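Local coordinates for protein N-acetyltransferase (Staphylococcus aureus subsp. aureus, PDB 4LUA) that probably transfers the acetyl group of acetyl-coenzyme A to an amino group of its substrate, as enzymes of the GNAT superfamily do, at residues K96-I107 and V131-D139; T30-T38 and I148-D156. One frame throughout, in Å; residues are numbered along the deposited sequence. Where two conformers were deposited one is given.

Both interactions lie within the same GNAT domain, their centres 21 Å apart. Interaction 1 (96-107 with 131-139) packs two helices that follow strands 83-91 and 117-123; interaction 2 (30-38 with 148-156) joins the loop after helix 15-25 to the hairpin formed by the last two strands. Along the chain, the loop segment comes before both helices and the hairpin after them. The two contacts meet where Y133 CE2 touches T30 CG2 at 4.0 Å. K96 NZ hydrogen-bonds a glycerol, probably from the crystallisation liquor; in GNAT enzymes the start of the corresponding helix binds the coenzyme pyrophosphate, while the loop and hairpin regions commonly border the acceptor site.

Interaction 1 (K96-I107 and V131-D139); sequences KSINSELINFII and VFYSALGFD
F132 packs as a knob among K96, N99, S100 and I103 on one side of helix 96-112. Its CB already heads for that helix, and CG lies anti to the backbone N (chi1 163°), which extends the ring toward it. Along one side of the ring, CD2 meets K96 CG at 4.0 Å, and CE2 comes within 3.2 Å of S100 OG. Along the other, CE1 packs on I103 CG1 at 3.9 Å. K96 O and I103 CG1 lie at the ring edge, near its plane. At the tip, CZ reaches N99 ND2 at 3.5 Å, the amide plane only 16° from the ring plane. The flat ring suits the slot between the K96 methylenes, N99 and I103, and polar atoms can lie against its carbons because they have their own partners: N99 ND2 bonds N89, and S100 OG donates to K96 O, which S100 N reaches from the opposite face of the carbonyl plane. One water further joins S100 OG to F132 O.

A turn on, L136 forks. CD1 rests on I103 CG2 at 3.7 Å, whereas CD2 lies 3.4 Å from N104 ND2, and a second water bridges N104 OD1 and L136 O. G137, the first residue to leave helical angles, has a positive phi and closes a Schellman motif, F138 N bonding back to Y133 O and G137 N to S134 O; glycine fits, having no CB to jam against L136 O. The turn brings F138 CE1 to I107 CD1 at 4.0 Å.

The axes of 96-107 and 131-135 approach to 11.0 Å and cross at -47°. F132 also meets F29 edge-to-face, while Y133 and F138 reach residues of strands 83-91, 117-123 and 153-163.

Interaction 2 (T30-T38 and I148-D156); sequences TQDSHYSQT and IKIGNTYFD
I150, Y35 and F155 carry most of this contact, which no direct hydrogen bond crosses. The branched side chain of I150 grips the loop backbone with two methyls. With CG1 beside the backbone N (chi1 -61°), both CG2 and CD1 reach the loop: CG2 presses on S36 C at 3.5 Å, and CD1 meets Y35 O at 3.7 Å. A beta-branched residue suits this place, since it can cover a run of peptide groups from a strand.

Y35 lays its CB 3.5 Å from F155 CZ. The two rings, centroids 5.8 Å apart, are inclined at 54° and form neither a stack nor an edge-to-face pair; Y35 CG lies at the F155 edge, in its plane. One face of the tyrosine ring receives T153 OG1, 3.7 Å from CE1, and H34 ND1 lies over the other.

I150 and T153 bound a type II' turn, with G151 accepting the positive phi of its second position. Backbone pairs I148 with F155 and I150 with T153 make the segment a beta-hairpin linking strands 139-150 and 153-163; loop and hairpin probably line the acceptor side, as in relatives. I148, I150, T153 and F155 all direct their side chains at the loop.

The loop is braced from within. D32 OD2 accepts from H34 N, above the carboxylate plane, in an Asx turn, extended to an Asx motif by Y35 N at its anti lone pair. This holds the backbone from which the tyrosine ring springs, while D32 CB touches F155 CE2 at 4.0 Å. Q31 OE1 takes a bond from Q37 N at 2.9 Å, nearly along the C=O axis, and Q31 NE2 gives a weak one to Q37 OE1. Q37 thus holds both ends of the Q31 amide, whose NE2 lies against I148 CD1 at 3.5 Å.

Interaction 1 (K96-I107 and V131-D139)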
# COMPACT_ATOMS: atom_id res chain seq x y z
N LYS A 96 12.82 -1.14 -2.88
CA LYS A 96 12.49 0.19 -2.38
C LYS A 96 12.63 1.29 -3.40
O LYS A 96 12.04 2.35 -3.21
CB LYS A 96 13.35 0.50 -1.17
CG LYS A 96 12.93 -0.31 0.02
CD LYS A 96 13.89 -0.02 1.17
CE LYS A 96 14.27 -1.30 1.79
NZ LYS A 96 14.95 -1.09 3.09
N SER A 97 13.44 1.09 -4.44
CA SER A 97 13.50 2.08 -5.52
C SER A 97 12.15 2.15 -6.22
O SER A 97 11.54 3.24 -6.43
CB SER A 97 14.58 1.71 -6.52
OG SER A 97 14.83 2.85 -7.33
N ILE A 98 11.64 0.96 -6.56
CA ILE A 98 10.32 0.86 -7.18
C ILE A 98 9.24 1.40 -6.24
O ILE A 98 8.37 2.21 -6.62
CB ILE A 98 9.95 -0.63 -7.52
CG1 ILE A 98 10.96 -1.25 -8.49
CG2 ILE A 98 8.51 -0.75 -8.11
CD1 ILE A 98 10.98 -0.57 -9.71
N ASN A 99 9.26 0.96 -4.97
CA ASN A 99 8.19 1.39 -4.09
C ASN A 99 8.27 2.88 -3.80
O ASN A 99 7.23 3.50 -3.59
CB ASN A 99 8.16 0.57 -2.76
CG ASN A 99 6.74 0.43 -2.21
OD1 ASN A 99 5.79 0.35 -3.00
ND2 ASN A 99 6.61 0.39 -0.88
N SER A 100 9.47 3.46 -3.76
CA SER A 100 9.57 4.91 -3.50
C SER A 100 8.95 5.64 -4.67
O SER A 100 8.26 6.67 -4.43
CB SER A 100 11.03 5.38 -3.35
OG SER A 100 11.52 4.94 -2.09
N GLU A 101 9.16 5.15 -5.90
CA GLU A 101 8.52 5.81 -7.06
C GLU A 101 6.99 5.69 -6.92
O GLU A 101 6.23 6.67 -7.12
CB GLU A 101 8.99 5.21 -8.38
CG GLU A 101 10.26 5.82 -8.90
CD GLU A 101 10.69 5.17 -10.23
OE1 GLU A 101 9.79 4.74 -11.00
OE2 GLU A 101 11.92 5.06 -10.47
N LEU A 102 6.52 4.52 -6.47
CA LEU A 102 5.08 4.31 -6.31
C LEU A 102 4.45 5.20 -5.21
O LEU A 102 3.42 5.88 -5.43
CB LEU A 102 4.80 2.80 -6.03
CG LEU A 102 3.32 2.47 -5.80
CD1 LEU A 102 2.39 2.86 -7.00
CD2 LEU A 102 3.25 0.97 -5.60
N ILE A 103 5.05 5.23 -4.01
CA ILE A 103 4.46 6.01 -2.92
C ILE A 103 4.64 7.51 -3.21
O ILE A 103 3.75 8.31 -2.90
CB ILE A 103 5.08 5.57 -1.58
CG1 ILE A 103 4.86 4.07 -1.34
CG2 ILE A 103 4.49 6.42 -0.47
CD1 ILE A 103 3.34 3.61 -1.41
N ASN A 104 5.75 7.94 -3.85
CA ASN A 104 5.85 9.37 -4.24
C ASN A 104 4.74 9.75 -5.23
O ASN A 104 4.15 10.86 -5.18
CB ASN A 104 7.21 9.73 -4.82
CG ASN A 104 8.19 10.18 -3.76
OD1 ASN A 104 7.83 10.94 -2.87
ND2 ASN A 104 9.46 9.75 -3.88
N PHE A 105 4.45 8.81 -6.16
CA PHE A 105 3.32 9.05 -7.03
C PHE A 105 2.02 9.18 -6.26
O PHE A 105 1.24 10.10 -6.56
CB PHE A 105 3.23 7.94 -8.13
CG PHE A 105 1.85 7.80 -8.70
CD1 PHE A 105 1.42 8.58 -9.74
CD2 PHE A 105 0.96 6.93 -8.07
CE1 PHE A 105 0.10 8.48 -10.24
CE2 PHE A 105 -0.33 6.88 -8.46
CZ PHE A 105 -0.79 7.67 -9.56
N ILE A 106 1.77 8.28 -5.29
CA ILE A 106 0.54 8.37 -4.49
C ILE A 106 0.44 9.72 -3.75
O ILE A 106 -0.66 10.34 -3.74
CB ILE A 106 0.38 7.15 -3.56
CG1 ILE A 106 0.13 5.95 -4.44
CG2 ILE A 106 -0.75 7.41 -2.56
CD1 ILE A 106 0.01 4.62 -3.65
N ILE A 107 1.54 10.21 -3.18
CA ILE A 107 1.53 11.52 -2.54
C ILE A 107 1.09 12.58 -3.53
O ILE A 107 0.20 13.44 -3.24
CB ILE A 107 2.92 11.90 -1.99
CG1 ILE A 107 3.27 11.01 -0.79
CG2 ILE A 107 2.94 13.35 -1.53
CD1 ILE A 107 4.82 10.97 -0.46
N VAL A 131 11.40 3.28 8.23
CA VAL A 131 12.43 4.17 7.71
C VAL A 131 12.18 4.60 6.25
O VAL A 131 12.40 5.76 5.88
CB VAL A 131 13.83 3.51 7.86
CG1 VAL A 131 14.89 4.25 7.03
CG2 VAL A 131 14.19 3.52 9.35
N PHE A 132 11.66 3.65 5.45
CA PHE A 132 11.32 3.95 4.07
C PHE A 132 10.26 5.09 4.05
O PHE A 132 10.41 6.07 3.30
CB PHE A 132 10.78 2.66 3.44
CG PHE A 132 10.01 2.87 2.18
CD1 PHE A 132 8.60 3.10 2.22
CD2 PHE A 132 10.66 2.80 0.94
CE1 PHE A 132 7.90 3.30 0.99
CE2 PHE A 132 9.92 2.93 -0.26
CZ PHE A 132 8.58 3.22 -0.22
N TYR A 133 9.23 4.96 4.88
CA TYR A 133 8.19 5.99 4.86
C TYR A 133 8.64 7.29 5.45
O TYR A 133 8.25 8.38 4.97
CB TYR A 133 6.95 5.50 5.64
CG TYR A 133 5.95 4.84 4.71
CD1 TYR A 133 5.12 5.65 3.95
CD2 TYR A 133 5.78 3.45 4.65
CE1 TYR A 133 4.16 5.11 3.11
CE2 TYR A 133 4.81 2.91 3.81
CZ TYR A 133 4.01 3.78 3.08
OH TYR A 133 3.01 3.25 2.29
N SER A 134 9.49 7.24 6.48
CA SER A 134 10.03 8.48 7.05
C SER A 134 10.85 9.24 6.00
O SER A 134 10.81 10.48 5.92
CB SER A 134 10.93 8.15 8.27
OG SER A 134 11.51 9.34 8.78
N ALA A 135 11.57 8.48 5.16
CA ALA A 135 12.40 9.13 4.17
C ALA A 135 11.55 9.85 3.11
O ALA A 135 12.03 10.78 2.43
CB ALA A 135 13.31 8.07 3.48
N LEU A 136 10.31 9.39 2.94
CA LEU A 136 9.38 10.05 2.00
C LEU A 136 8.59 11.17 2.65
O LEU A 136 7.77 11.81 1.97
CB LEU A 136 8.37 9.00 1.49
CG LEU A 136 9.09 7.97 0.60
CD1 LEU A 136 8.12 6.80 0.36
CD2 LEU A 136 9.54 8.56 -0.72
N GLY A 137 8.89 11.47 3.90
CA GLY A 137 8.26 12.62 4.52
C GLY A 137 7.07 12.31 5.42
O GLY A 137 6.45 13.28 5.94
N PHE A 138 6.74 11.03 5.63
CA PHE A 138 5.70 10.70 6.61
C PHE A 138 6.22 10.86 8.04
O PHE A 138 7.41 10.57 8.30
CB PHE A 138 5.27 9.23 6.45
CG PHE A 138 4.37 8.99 5.26
CD1 PHE A 138 4.86 9.14 3.94
CD2 PHE A 138 3.02 8.65 5.42
CE1 PHE A 138 4.01 8.93 2.83
CE2 PHE A 138 2.16 8.42 4.31
CZ PHE A 138 2.70 8.58 3.00
N ASP A 139 5.34 11.27 8.94
CA ASP A 139 5.68 11.47 10.36
C ASP A 139 4.89 10.51 11.20
O ASP A 139 3.83 10.02 10.82
CB ASP A 139 5.31 12.89 10.75
CG ASP A 139 6.32 13.92 10.19
OD1 ASP A 139 7.47 13.55 9.82
OD2 ASP A 139 5.97 15.11 10.16
O HOH W 1 12.00 5.97 0.77
O HOH W 2 8.24 12.39 -0.72

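Interaction 2 (T30-T38 and I148-D156)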
# COMPACT_ATOMS: atom_id res chain seq x y z
N THR A 30 4.32 -3.44 4.38
CA THR A 30 4.27 -2.92 5.75
C THR A 30 3.91 -3.95 6.77
O THR A 30 3.80 -3.61 7.95
CB THR A 30 3.20 -1.79 5.88
OG1 THR A 30 1.87 -2.27 5.60
CG2 THR A 30 3.53 -0.68 4.86
N GLN A 31 3.74 -5.22 6.37
CA GLN A 31 3.35 -6.25 7.33
C GLN A 31 4.53 -7.18 7.62
O GLN A 31 5.68 -6.73 7.60
CB GLN A 31 2.12 -7.01 6.85
CG GLN A 31 0.98 -6.02 6.66
CD GLN A 31 -0.31 -6.62 6.12
OE1 GLN A 31 -0.43 -7.80 5.73
NE2 GLN A 31 -1.33 -5.73 6.07
N ASP A 32 4.28 -8.44 7.97
CA ASP A 32 5.39 -9.27 8.42
C ASP A 32 5.88 -10.21 7.31
O ASP A 32 5.14 -10.58 6.40
CB ASP A 32 4.89 -10.08 9.64
CG ASP A 32 5.94 -11.03 10.19
OD1 ASP A 32 6.86 -10.51 10.89
OD2 ASP A 32 5.83 -12.29 10.01
N SER A 33 7.14 -10.60 7.41
CA SER A 33 7.77 -11.48 6.42
C SER A 33 7.14 -12.85 6.31
O SER A 33 7.18 -13.49 5.24
CB SER A 33 9.27 -11.60 6.78
OG SER A 33 9.49 -12.30 7.98
N HIS A 34 6.55 -13.30 7.40
CA HIS A 34 5.81 -14.56 7.32
C HIS A 34 4.29 -14.35 7.40
O HIS A 34 3.53 -15.07 6.72
CB HIS A 34 6.22 -15.49 8.43
CG HIS A 34 5.51 -16.80 8.37
ND1 HIS A 34 4.61 -17.19 9.34
CD2 HIS A 34 5.52 -17.80 7.44
CE1 HIS A 34 4.12 -18.38 9.03
NE2 HIS A 34 4.64 -18.77 7.88
N TYR A 35 3.85 -13.41 8.23
CA TYR A 35 2.40 -13.15 8.35
C TYR A 35 2.01 -11.89 7.57
O TYR A 35 2.38 -10.79 7.95
CB TYR A 35 2.00 -12.98 9.80
CG TYR A 35 2.26 -14.22 10.64
CD1 TYR A 35 1.41 -15.33 10.56
CD2 TYR A 35 3.34 -14.28 11.53
CE1 TYR A 35 1.62 -16.43 11.35
CE2 TYR A 35 3.55 -15.39 12.32
CZ TYR A 35 2.71 -16.45 12.22
OH TYR A 35 2.91 -17.57 12.99
N SER A 36 1.29 -12.08 6.47
CA SER A 36 0.71 -10.98 5.67
C SER A 36 -0.69 -11.39 5.28
O SER A 36 -1.00 -12.57 5.12
CB SER A 36 1.50 -10.64 4.37
OG SER A 36 2.65 -9.90 4.70
N GLN A 37 -1.56 -10.39 5.12
CA GLN A 37 -2.96 -10.74 4.92
C GLN A 37 -3.12 -11.28 3.50
O GLN A 37 -2.46 -10.81 2.54
CB GLN A 37 -3.89 -9.54 5.19
CG GLN A 37 -3.84 -8.44 4.13
CD GLN A 37 -4.04 -7.04 4.74
OE1 GLN A 37 -3.51 -6.04 4.22
NE2 GLN A 37 -4.80 -6.96 5.84
N THR A 38 -3.98 -12.28 3.40
CA THR A 38 -4.27 -12.91 2.14
C THR A 38 -5.35 -12.16 1.37
O THR A 38 -6.25 -11.55 1.95
CB THR A 38 -4.67 -14.36 2.40
OG1 THR A 38 -3.46 -15.12 2.46
CG2 THR A 38 -5.56 -14.92 1.30
N ILE A 148 -4.00 -4.97 13.94
CA ILE A 148 -4.40 -5.76 12.79
C ILE A 148 -4.39 -7.23 13.16
O ILE A 148 -3.55 -7.65 13.95
CB ILE A 148 -3.48 -5.47 11.58
CG1 ILE A 148 -3.95 -6.22 10.35
CG2 ILE A 148 -2.04 -5.92 11.84
CD1 ILE A 148 -3.24 -5.71 9.03
N LYS A 149 -5.31 -8.01 12.61
CA LYS A 149 -5.28 -9.45 12.83
C LYS A 149 -4.99 -10.15 11.51
O LYS A 149 -5.76 -10.01 10.54
CB LYS A 149 -6.63 -9.94 13.36
CG LYS A 149 -6.63 -11.38 13.82
CD LYS A 149 -8.01 -11.74 14.43
CE LYS A 149 -7.98 -13.12 15.03
NZ LYS A 149 -9.34 -13.60 15.36
N ILE A 150 -3.89 -10.91 11.46
CA ILE A 150 -3.50 -11.59 10.23
C ILE A 150 -3.64 -13.06 10.47
O ILE A 150 -2.86 -13.67 11.19
CB ILE A 150 -2.05 -11.21 9.84
CG1 ILE A 150 -1.97 -9.69 9.59
CG2 ILE A 150 -1.57 -12.01 8.61
CD1 ILE A 150 -0.51 -9.09 9.54
N GLY A 151 -4.69 -13.64 9.88
CA GLY A 151 -5.04 -15.01 10.13
C GLY A 151 -5.55 -15.05 11.55
O GLY A 151 -6.51 -14.36 11.86
N ASN A 152 -4.87 -15.81 12.41
CA ASN A 152 -5.20 -15.83 13.82
C ASN A 152 -4.11 -15.14 14.67
O ASN A 152 -3.94 -15.47 15.84
CB ASN A 152 -5.38 -17.28 14.30
CG ASN A 152 -6.08 -17.35 15.64
OD1 ASN A 152 -6.77 -16.39 16.04
ND2 ASN A 152 -5.90 -18.46 16.36
N THR A 153 -3.36 -14.23 14.09
CA THR A 153 -2.21 -13.64 14.77
C THR A 153 -2.35 -12.11 14.76
O THR A 153 -2.35 -11.47 13.67
CB THR A 153 -0.89 -14.03 14.02
OG1 THR A 153 -0.74 -15.48 13.98
CG2 THR A 153 0.34 -13.38 14.73
N TYR A 154 -2.48 -11.51 15.95
CA TYR A 154 -2.52 -10.05 16.05
C TYR A 154 -1.15 -9.41 15.97
O TYR A 154 -0.15 -9.98 16.48
CB TYR A 154 -3.09 -9.62 17.41
CG TYR A 154 -4.58 -9.75 17.56
CD1 TYR A 154 -5.14 -10.82 18.27
CD2 TYR A 154 -5.44 -8.81 17.01
CE1 TYR A 154 -6.49 -10.95 18.40
CE2 TYR A 154 -6.82 -8.94 17.14
CZ TYR A 154 -7.33 -10.01 17.84
OH TYR A 154 -8.70 -10.15 17.97
N PHE A 155 -1.14 -8.20 15.41
CA PHE A 155 0.07 -7.37 15.42
C PHE A 155 -0.23 -5.97 15.90
O PHE A 155 -1.29 -5.38 15.58
CB PHE A 155 0.71 -7.28 14.03
CG PHE A 155 1.32 -8.59 13.56
CD1 PHE A 155 0.54 -9.56 12.97
CD2 PHE A 155 2.68 -8.84 13.72
CE1 PHE A 155 1.11 -10.79 12.55
CE2 PHE A 155 3.24 -10.03 13.29
CZ PHE A 155 2.45 -11.00 12.70
N ASP A 156 0.74 -5.43 16.66
CA ASP A 156 0.70 -3.99 16.95
C ASP A 156 1.23 -3.21 15.73
O ASP A 156 2.03 -3.72 14.95
CB ASP A 156 1.67 -3.69 18.11
CG ASP A 156 1.36 -4.45 19.36
OD1 ASP A 156 0.19 -4.89 19.55
OD2 ASP A 156 2.32 -4.64 20.17